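Local coordinates for cellulose binding protein (PDB 4JJO) that probably takes part in breaking down plant cell-wall cellulose, this portion being the expansin module that binds polysaccharide and is linked to wall loosening, at residues A[50-62]-A[87-101]. Numbering follows the deposited sequence.
Sequences TFLDVTGPKGTVR and LGDFNAGIIPISYVT
Val54 meets Leu87 at about a right angle, its CG1 methyl lying 3.6 Å from Leu87 CD1. With CG1 anti to the backbone N (chi1 -176°), that methyl touches both Leu87 and Ile97 CD1, the Val54 and Ile97 side chains crossing at a slant, while CG2 rests 4.0 Å from Tyr99 CB. Leu87, the last residue of helix 81-87, also crosses Val61: CG1 of Val61 approaches Leu87 CG, and Leu87 CD2 lies against the hairpin backbone, 3.3 Å from Gly59 O. Leu52 runs alongside Tyr99 with its CD1 oblique to the ring, and turns CD2 to Thr101 OG1. Leu77 of strand 76-80 packs on Leu52, Val54 and Ile97, consistent with this side facing the barrel interior; the Tyr99 hydroxyl is hydrogen-bonded to Glu41 OE1.

Strands 51-56 and 95-101 are antiparallel neighbours in the six-stranded double-psi beta-barrel that forms the N-terminal domain of expansins. Asp53 and Val100 form one hydrogen-bonded pair and Thr55 and Ser98 the next, with Thr55 N to Ser98 O the shortest of the four bonds at 2.7 Å. On the face opposite Val54, Asp53 and Arg62 form a side-on salt bridge, NE to OD1 and NH2 to OD2 both 2.9 Å, each oxygen met on its syn side but from 20-27° out of the carboxylate plane. Next to it, Thr55 OG1 and Thr60 OG1 are hydrogen-bonded to each other across the hairpin, and Ser98 OG packs against Thr55 CB.

At the hairpin turn, Lys58 N donates to Leu87 O, 2.9 Å away, and the Pro57 ring lies against the same carbonyl. The extended Lys58 chain runs past Gly88, bringing NZ to two waters that lead to Gly88 O and to Asp89 OD1. The other carboxylate oxygen of Asp89 accepts from Asn91 N in an Asx turn.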
ATOM      1  N   THR A  50       0.565   3.678  -1.676  1.00 17.15           N
ATOM      2  CA  THR A  50       0.620   4.986  -2.315  1.00 16.85           C
ATOM      3  C   THR A  50       1.236   4.866  -3.702  1.00 16.30           C
ATOM      4  O   THR A  50       1.790   3.829  -4.063  1.00 15.99           O
ATOM      5  CB  THR A  50       1.426   6.014  -1.489  1.00 17.29           C
ATOM      6  OG1 THR A  50       2.813   5.652  -1.470  1.00 17.02           O
ATOM      7  CG2 THR A  50       0.889   6.110  -0.069  1.00 18.24           C
ATOM      8  N   PHE A  51       1.135   5.938  -4.476  1.00 15.69           N
ATOM      9  CA  PHE A  51       1.606   5.926  -5.851  1.00 17.11           C
ATOM     10  C   PHE A  51       2.591   7.055  -6.102  1.00 16.33           C
ATOM     11  O   PHE A  51       2.442   8.155  -5.570  1.00 17.13           O
ATOM     12  CB  PHE A  51       0.422   6.047  -6.810  1.00 19.05           C
ATOM     13  CG  PHE A  51      -0.439   4.816  -6.866  1.00 20.08           C
ATOM     14  CD1 PHE A  51      -0.333   3.926  -7.920  1.00 21.32           C
ATOM     15  CD2 PHE A  51      -1.346   4.543  -5.858  1.00 21.65           C
ATOM     16  CE1 PHE A  51      -1.119   2.791  -7.972  1.00 22.64           C
ATOM     17  CE2 PHE A  51      -2.136   3.408  -5.904  1.00 23.16           C
ATOM     18  CZ  PHE A  51      -2.022   2.532  -6.963  1.00 23.51           C
ATOM     19  N   LEU A  52       3.606   6.764  -6.909  1.00 15.44           N
ATOM     20  CA  LEU A  52       4.566   7.766  -7.341  1.00 14.40           C
ATOM     21  C   LEU A  52       4.399   8.014  -8.830  1.00 15.00           C
ATOM     22  O   LEU A  52       4.243   7.068  -9.602  1.00 14.35           O
ATOM     23  CB  LEU A  52       6.000   7.287  -7.098  1.00 14.63           C
ATOM     24  CG  LEU A  52       6.369   6.775  -5.706  1.00 14.98           C
ATOM     25  CD1 LEU A  52       7.819   6.300  -5.698  1.00 14.56           C
ATOM     26  CD2 LEU A  52       6.148   7.847  -4.663  1.00 15.37           C
ATOM     27  N   ASP A  53       4.421   9.280  -9.235  1.00 15.45           N
ATOM     28  CA  ASP A  53       4.579   9.612 -10.644  1.00 17.15           C
ATOM     29  C   ASP A  53       6.051   9.884 -10.898  1.00 16.64           C
ATOM     30  O   ASP A  53       6.599  10.877 -10.422  1.00 17.27           O
ATOM     31  CB  ASP A  53       3.729  10.820 -11.044  1.00 18.60           C
ATOM     32  CG  ASP A  53       2.319  10.431 -11.429  1.00 20.78           C
ATOM     33  OD1 ASP A  53       2.090   9.231 -11.683  1.00 21.14           O
ATOM     34  OD2 ASP A  53       1.443  11.319 -11.485  1.00 22.45           O
ATOM     35  N   VAL A  54       6.683   8.984 -11.644  1.00 16.15           N
ATOM     36  CA  VAL A  54       8.121   9.033 -11.871  1.00 15.92           C
ATOM     37  C   VAL A  54       8.420   9.540 -13.273  1.00 16.60           C
ATOM     38  O   VAL A  54       7.948   8.973 -14.257  1.00 16.16           O
ATOM     39  CB  VAL A  54       8.746   7.636 -11.713  1.00 16.38           C
ATOM     40  CG1 VAL A  54      10.253   7.711 -11.858  1.00 17.14           C
ATOM     41  CG2 VAL A  54       8.368   7.035 -10.369  1.00 15.66           C
ATOM     42  N   THR A  55       9.208  10.609 -13.355  1.00 16.97           N
ATOM     43  CA  THR A  55       9.613  11.165 -14.637  1.00 18.20           C
ATOM     44  C   THR A  55      11.043  10.756 -14.962  1.00 17.87           C
ATOM     45  O   THR A  55      11.969  11.013 -14.192  1.00 17.87           O
ATOM     46  CB  THR A  55       9.517  12.699 -14.646  1.00 18.62           C
ATOM     47  OG1 THR A  55       8.157  13.096 -14.431  1.00 19.10           O
ATOM     48  CG2 THR A  55       9.999  13.256 -15.976  1.00 19.16           C
ATOM     49  N   GLY A  56      11.212  10.110 -16.107  1.00 17.64           N
ATOM     50  CA  GLY A  56      12.526   9.724 -16.580  1.00 17.01           C
ATOM     51  C   GLY A  56      12.742  10.197 -18.001  1.00 17.52           C
ATOM     52  O   GLY A  56      11.959  10.992 -18.521  1.00 17.15           O
ATOM     53  N   PRO A  57      13.805   9.699 -18.649  1.00 18.32           N
ATOM     54  CA  PRO A  57      14.206  10.121 -19.996  1.00 19.48           C
ATOM     55  C   PRO A  57      13.062  10.133 -21.016  1.00 19.90           C
ATOM     56  O   PRO A  57      12.905  11.108 -21.749  1.00 21.83           O
ATOM     57  CB  PRO A  57      15.252   9.075 -20.391  1.00 20.21           C
ATOM     58  CG  PRO A  57      15.803   8.581 -19.114  1.00 18.72           C
ATOM     59  CD  PRO A  57      14.696   8.660 -18.104  1.00 18.26           C
ATOM     60  N   LYS A  58      12.272   9.064 -21.052  1.00 18.79           N
ATOM     61  CA  LYS A  58      11.285   8.875 -22.113  1.00 20.36           C
ATOM     62  C   LYS A  58       9.909   9.443 -21.792  1.00 22.21           C
ATOM     63  O   LYS A  58       9.078   9.597 -22.684  1.00 24.69           O
ATOM     64  CB  LYS A  58      11.168   7.390 -22.456  1.00 20.36           C
ATOM     65  CG  LYS A  58      12.412   6.853 -23.129  1.00 20.60           C
ATOM     66  CD  LYS A  58      12.295   5.393 -23.518  1.00 21.98           C
ATOM     67  CE  LYS A  58      13.577   4.928 -24.186  1.00 24.35           C
ATOM     68  NZ  LYS A  58      13.503   3.528 -24.675  1.00 26.61           N
ATOM     69  N   GLY A  59       9.666   9.754 -20.525  1.00 21.68           N
ATOM     70  CA  GLY A  59       8.383  10.298 -20.121  1.00 22.87           C
ATOM     71  C   GLY A  59       8.087  10.059 -18.657  1.00 22.04           C
ATOM     72  O   GLY A  59       8.986  10.071 -17.818  1.00 21.37           O
ATOM     73  N   THR A  60       6.813   9.835 -18.353  1.00 22.28           N
ATOM     74  CA  THR A  60       6.373   9.680 -16.973  1.00 21.33           C
ATOM     75  C   THR A  60       5.471   8.464 -16.814  1.00 21.66           C
ATOM     76  O   THR A  60       4.571   8.237 -17.621  1.00 23.30           O
ATOM     77  CB  THR A  60       5.607  10.924 -16.494  1.00 21.69           C
ATOM     78  OG1 THR A  60       6.453  12.076 -16.596  1.00 21.76           O
ATOM     79  CG2 THR A  60       5.155  10.756 -15.052  1.00 20.53           C
ATOM     80  N   VAL A  61       5.723   7.686 -15.766  1.00 20.97           N
ATOM     81  CA  VAL A  61       4.903   6.522 -15.458  1.00 21.38           C
ATOM     82  C   VAL A  61       4.487   6.547 -13.992  1.00 19.09           C
ATOM     83  O   VAL A  61       5.206   7.067 -13.139  1.00 17.89           O
ATOM     84  CB  VAL A  61       5.656   5.210 -15.748  1.00 22.32           C
ATOM     85  CG1 VAL A  61       6.809   5.027 -14.774  1.00 20.21           C
ATOM     86  CG2 VAL A  61       4.706   4.025 -15.683  1.00 24.22           C
ATOM     87  N   ARG A  62       3.317   5.986 -13.709  1.00 18.51           N
ATOM     88  CA  ARG A  62       2.817   5.900 -12.345  1.00 18.10           C
ATOM     89  C   ARG A  62       3.068   4.504 -11.796  1.00 17.23           C
ATOM     90  O   ARG A  62       2.761   3.510 -12.452  1.00 18.22           O
ATOM     91  CB  ARG A  62       1.325   6.221 -12.312  1.00 20.02           C
ATOM     92  CG  ARG A  62       0.695   6.131 -10.932  1.00 19.91           C
ATOM     93  CD  ARG A  62      -0.667   6.809 -10.906  1.00 21.71           C
ATOM     94  NE  ARG A  62      -0.550   8.247 -11.129  1.00 21.38           N
ATOM     95  CZ  ARG A  62      -1.556   9.109 -11.044  1.00 21.90           C
ATOM     96  NH1 ARG A  62      -2.776   8.693 -10.738  1.00 22.49           N
ATOM     97  NH2 ARG A  62      -1.337  10.397 -11.266  1.00 22.06           N
ATOM     98  N   LEU A  87      10.482   4.158 -18.992  1.00 21.46           N
ATOM     99  CA  LEU A  87      11.198   5.404 -18.764  1.00 18.00           C
ATOM    100  C   LEU A  87      12.532   5.481 -19.499  1.00 16.37           C
ATOM    101  O   LEU A  87      12.989   6.573 -19.830  1.00 16.31           O
ATOM    102  CB  LEU A  87      11.443   5.592 -17.267  1.00 17.54           C
ATOM    103  CG  LEU A  87      10.198   5.779 -16.402  1.00 19.00           C
ATOM    104  CD1 LEU A  87      10.590   5.997 -14.955  1.00 18.82           C
ATOM    105  CD2 LEU A  87       9.370   6.940 -16.918  1.00 18.57           C
ATOM    106  N   GLY A  88      13.156   4.334 -19.754  1.00 16.71           N
ATOM    107  CA  GLY A  88      14.489   4.317 -20.331  1.00 14.94           C
ATOM    108  C   GLY A  88      14.820   3.024 -21.048  1.00 16.26           C
ATOM    109  O   GLY A  88      14.019   2.089 -21.073  1.00 18.09           O
ATOM    110  N   ASP A  89      16.010   2.972 -21.638  1.00 15.96           N
ATOM    111  CA  ASP A  89      16.486   1.758 -22.282  1.00 19.30           C
ATOM    112  C   ASP A  89      16.750   0.711 -21.209  1.00 21.65           C
ATOM    113  O   ASP A  89      17.399   0.992 -20.203  1.00 19.55           O
ATOM    114  CB  ASP A  89      17.763   2.031 -23.077  1.00 19.00           C
ATOM    115  CG  ASP A  89      18.113   0.898 -24.027  1.00 23.92           C
ATOM    116  OD1 ASP A  89      17.823   1.024 -25.235  1.00 25.22           O
ATOM    117  OD2 ASP A  89      18.675  -0.120 -23.565  1.00 27.40           O
ATOM    118  N   PHE A  90      16.242  -0.496 -21.428  1.00 26.52           N
ATOM    119  CA  PHE A  90      16.373  -1.568 -20.447  1.00 30.18           C
ATOM    120  C   PHE A  90      17.831  -1.877 -20.106  1.00 30.35           C
ATOM    121  O   PHE A  90      18.141  -2.219 -18.964  1.00 31.31           O
ATOM    122  CB  PHE A  90      15.673  -2.833 -20.953  1.00 37.33           C
ATOM    123  CG  PHE A  90      15.559  -3.912 -19.919  1.00 42.77           C
ATOM    124  CD1 PHE A  90      14.928  -3.664 -18.710  1.00 42.73           C
ATOM    125  CD2 PHE A  90      16.072  -5.178 -20.158  1.00 49.03           C
ATOM    126  CE1 PHE A  90      14.816  -4.655 -17.753  1.00 47.85           C
ATOM    127  CE2 PHE A  90      15.963  -6.174 -19.206  1.00 54.09           C
ATOM    128  CZ  PHE A  90      15.334  -5.912 -18.002  1.00 53.56           C
ATOM    129  N   ASN A  91      18.726  -1.757 -21.083  1.00 29.64           N
ATOM    130  CA  ASN A  91      20.136  -2.063 -20.849  1.00 31.34           C
ATOM    131  C   ASN A  91      20.928  -0.869 -20.322  1.00 27.53           C
ATOM    132  O   ASN A  91      22.157  -0.911 -20.260  1.00 28.56           O
ATOM    133  CB  ASN A  91      20.797  -2.589 -22.123  1.00 35.57           C
ATOM    134  CG  ASN A  91      21.661  -3.815 -21.868  1.00 41.03           C
ATOM    135  OD1 ASN A  91      22.010  -4.120 -20.726  1.00 40.80           O
ATOM    136  ND2 ASN A  91      22.016  -4.518 -22.934  1.00 46.45           N
ATOM    137  N   ALA A  92      20.221   0.190 -19.943  1.00 24.04           N
ATOM    138  CA  ALA A  92      20.859   1.377 -19.389  1.00 22.88           C
ATOM    139  C   ALA A  92      21.443   1.087 -18.011  1.00 25.40           C
ATOM    140  O   ALA A  92      22.479   1.643 -17.644  1.00 27.72           O
ATOM    141  CB  ALA A  92      19.863   2.522 -19.307  1.00 21.28           C
ATOM    142  N   GLY A  93      20.778   0.220 -17.253  1.00 30.26           N
ATOM    143  CA  GLY A  93      21.222  -0.119 -15.913  1.00 29.45           C
ATOM    144  C   GLY A  93      20.667   0.847 -14.885  1.00 25.87           C
ATOM    145  O   GLY A  93      19.962   0.453 -13.955  1.00 24.76           O
ATOM    146  N   ILE A  94      20.983   2.123 -15.061  1.00 24.32           N
ATOM    147  CA  ILE A  94      20.528   3.155 -14.145  1.00 22.55           C
ATOM    148  C   ILE A  94      20.162   4.409 -14.926  1.00 19.97           C
ATOM    149  O   ILE A  94      20.826   4.755 -15.902  1.00 20.31           O
ATOM    150  CB  ILE A  94      21.618   3.486 -13.113  1.00 25.74           C
ATOM    151  CG1 ILE A  94      21.104   4.506 -12.103  1.00 26.19           C
ATOM    152  CG2 ILE A  94      22.853   4.020 -13.802  1.00 27.48           C
ATOM    153  CD1 ILE A  94      22.009   4.686 -10.924  1.00 29.42           C
ATOM    154  N   ILE A  95      19.095   5.077 -14.498  1.00 18.18           N
ATOM    155  CA  ILE A  95      18.632   6.291 -15.163  1.00 17.23           C
ATOM    156  C   ILE A  95      18.332   7.381 -14.151  1.00 15.47           C
ATOM    157  O   ILE A  95      17.910   7.097 -13.033  1.00 14.84           O
ATOM    158  CB  ILE A  95      17.354   6.038 -15.985  1.00 17.76           C
ATOM    159  CG1 ILE A  95      16.298   5.349 -15.119  1.00 17.03           C
ATOM    160  CG2 ILE A  95      17.678   5.206 -17.208  1.00 20.07           C
ATOM    161  CD1 ILE A  95      14.935   5.254 -15.766  1.00 17.16           C
ATOM    162  N   PRO A  96      18.550   8.644 -14.543  1.00 16.07           N
ATOM    163  CA  PRO A  96      18.160   9.754 -13.673  1.00 16.39           C
ATOM    164  C   PRO A  96      16.656   9.964 -13.732  1.00 15.73           C
ATOM    165  O   PRO A  96      16.054   9.829 -14.801  1.00 16.04           O
ATOM    166  CB  PRO A  96      18.903  10.948 -14.275  1.00 18.12           C
ATOM    167  CG  PRO A  96      19.075  10.610 -15.701  1.00 18.51           C
ATOM    168  CD  PRO A  96      19.132   9.109 -15.813  1.00 17.92           C
ATOM    169  N   ILE A  97      16.057  10.283 -12.593  1.00 15.93           N
ATOM    170  CA  ILE A  97      14.617  10.464 -12.511  1.00 15.58           C
ATOM    171  C   ILE A  97      14.274  11.609 -11.572  1.00 16.94           C
ATOM    172  O   ILE A  97      15.115  12.071 -10.797  1.00 18.57           O
ATOM    173  CB  ILE A  97      13.916   9.198 -11.974  1.00 15.18           C
ATOM    174  CG1 ILE A  97      14.429   8.868 -10.572  1.00 15.28           C
ATOM    175  CG2 ILE A  97      14.144   8.014 -12.901  1.00 15.62           C
ATOM    176  CD1 ILE A  97      13.549   7.914  -9.805  1.00 16.47           C
ATOM    177  N   SER A  98      13.035  12.075 -11.664  1.00 17.44           N
ATOM    178  CA  SER A  98      12.446  12.915 -10.636  1.00 19.39           C
ATOM    179  C   SER A  98      11.083  12.315 -10.315  1.00 19.65           C
ATOM    180  O   SER A  98      10.456  11.706 -11.182  1.00 18.96           O
ATOM    181  CB  SER A  98      12.299  14.356 -11.120  1.00 21.71           C
ATOM    182  OG  SER A  98      11.247  14.466 -12.060  1.00 23.02           O
ATOM    183  N   TYR A  99      10.622  12.455  -9.079  1.00 14.37           N
ATOM    184  CA  TYR A  99       9.318  11.898  -8.738  1.00 14.18           C
ATOM    185  C   TYR A  99       8.578  12.626  -7.627  1.00 15.25           C
ATOM    186  O   TYR A  99       9.166  13.335  -6.810  1.00 15.69           O
ATOM    187  CB  TYR A  99       9.421  10.404  -8.400  1.00 14.20           C
ATOM    188  CG  TYR A  99      10.320  10.055  -7.235  1.00 14.77           C
ATOM    189  CD1 TYR A  99       9.799   9.878  -5.963  1.00 16.50           C
ATOM    190  CD2 TYR A  99      11.688   9.875  -7.412  1.00 15.16           C
ATOM    191  CE1 TYR A  99      10.611   9.542  -4.896  1.00 17.90           C
ATOM    192  CE2 TYR A  99      12.510   9.539  -6.349  1.00 16.09           C
ATOM    193  CZ  TYR A  99      11.964   9.373  -5.093  1.00 18.02           C
ATOM    194  OH  TYR A  99      12.775   9.041  -4.032  1.00 19.92           O
ATOM    195  N   VAL A 100       7.266  12.438  -7.634  1.00 16.19           N
ATOM    196  CA  VAL A 100       6.383  12.975  -6.612  1.00 17.39           C
ATOM    197  C   VAL A 100       5.443  11.876  -6.157  1.00 17.06           C
ATOM    198  O   VAL A 100       5.156  10.943  -6.907  1.00 16.12           O
ATOM    199  CB  VAL A 100       5.522  14.134  -7.151  1.00 19.35           C
ATOM    200  CG1 VAL A 100       6.376  15.352  -7.443  1.00 20.53           C
ATOM    201  CG2 VAL A 100       4.756  13.692  -8.392  1.00 19.20           C
ATOM    202  N   THR A 101       4.968  11.985  -4.923  1.00 17.78           N
ATOM    203  CA  THR A 101       3.884  11.136  -4.456  1.00 18.38           C
ATOM    204  C   THR A 101       2.568  11.716  -4.952  1.00 19.48           C
ATOM    205  O   THR A 101       2.318  12.915  -4.827  1.00 21.88           O
ATOM    206  CB  THR A 101       3.858  11.039  -2.924  1.00 19.98           C
ATOM    207  OG1 THR A 101       5.015  10.326  -2.469  1.00 19.45           O
ATOM    208  CG2 THR A 101       2.609  10.310  -2.455  1.00 20.24           C
TER
HETATM  209  O   HOH W   1       4.758   7.822  -1.237  1.00 15.51           O
HETATM  210  O   HOH W   2      15.951   2.771 -26.080  1.00 21.35           O
HETATM  211  O   HOH W   3      12.418   1.259 -23.669  1.00 25.90           O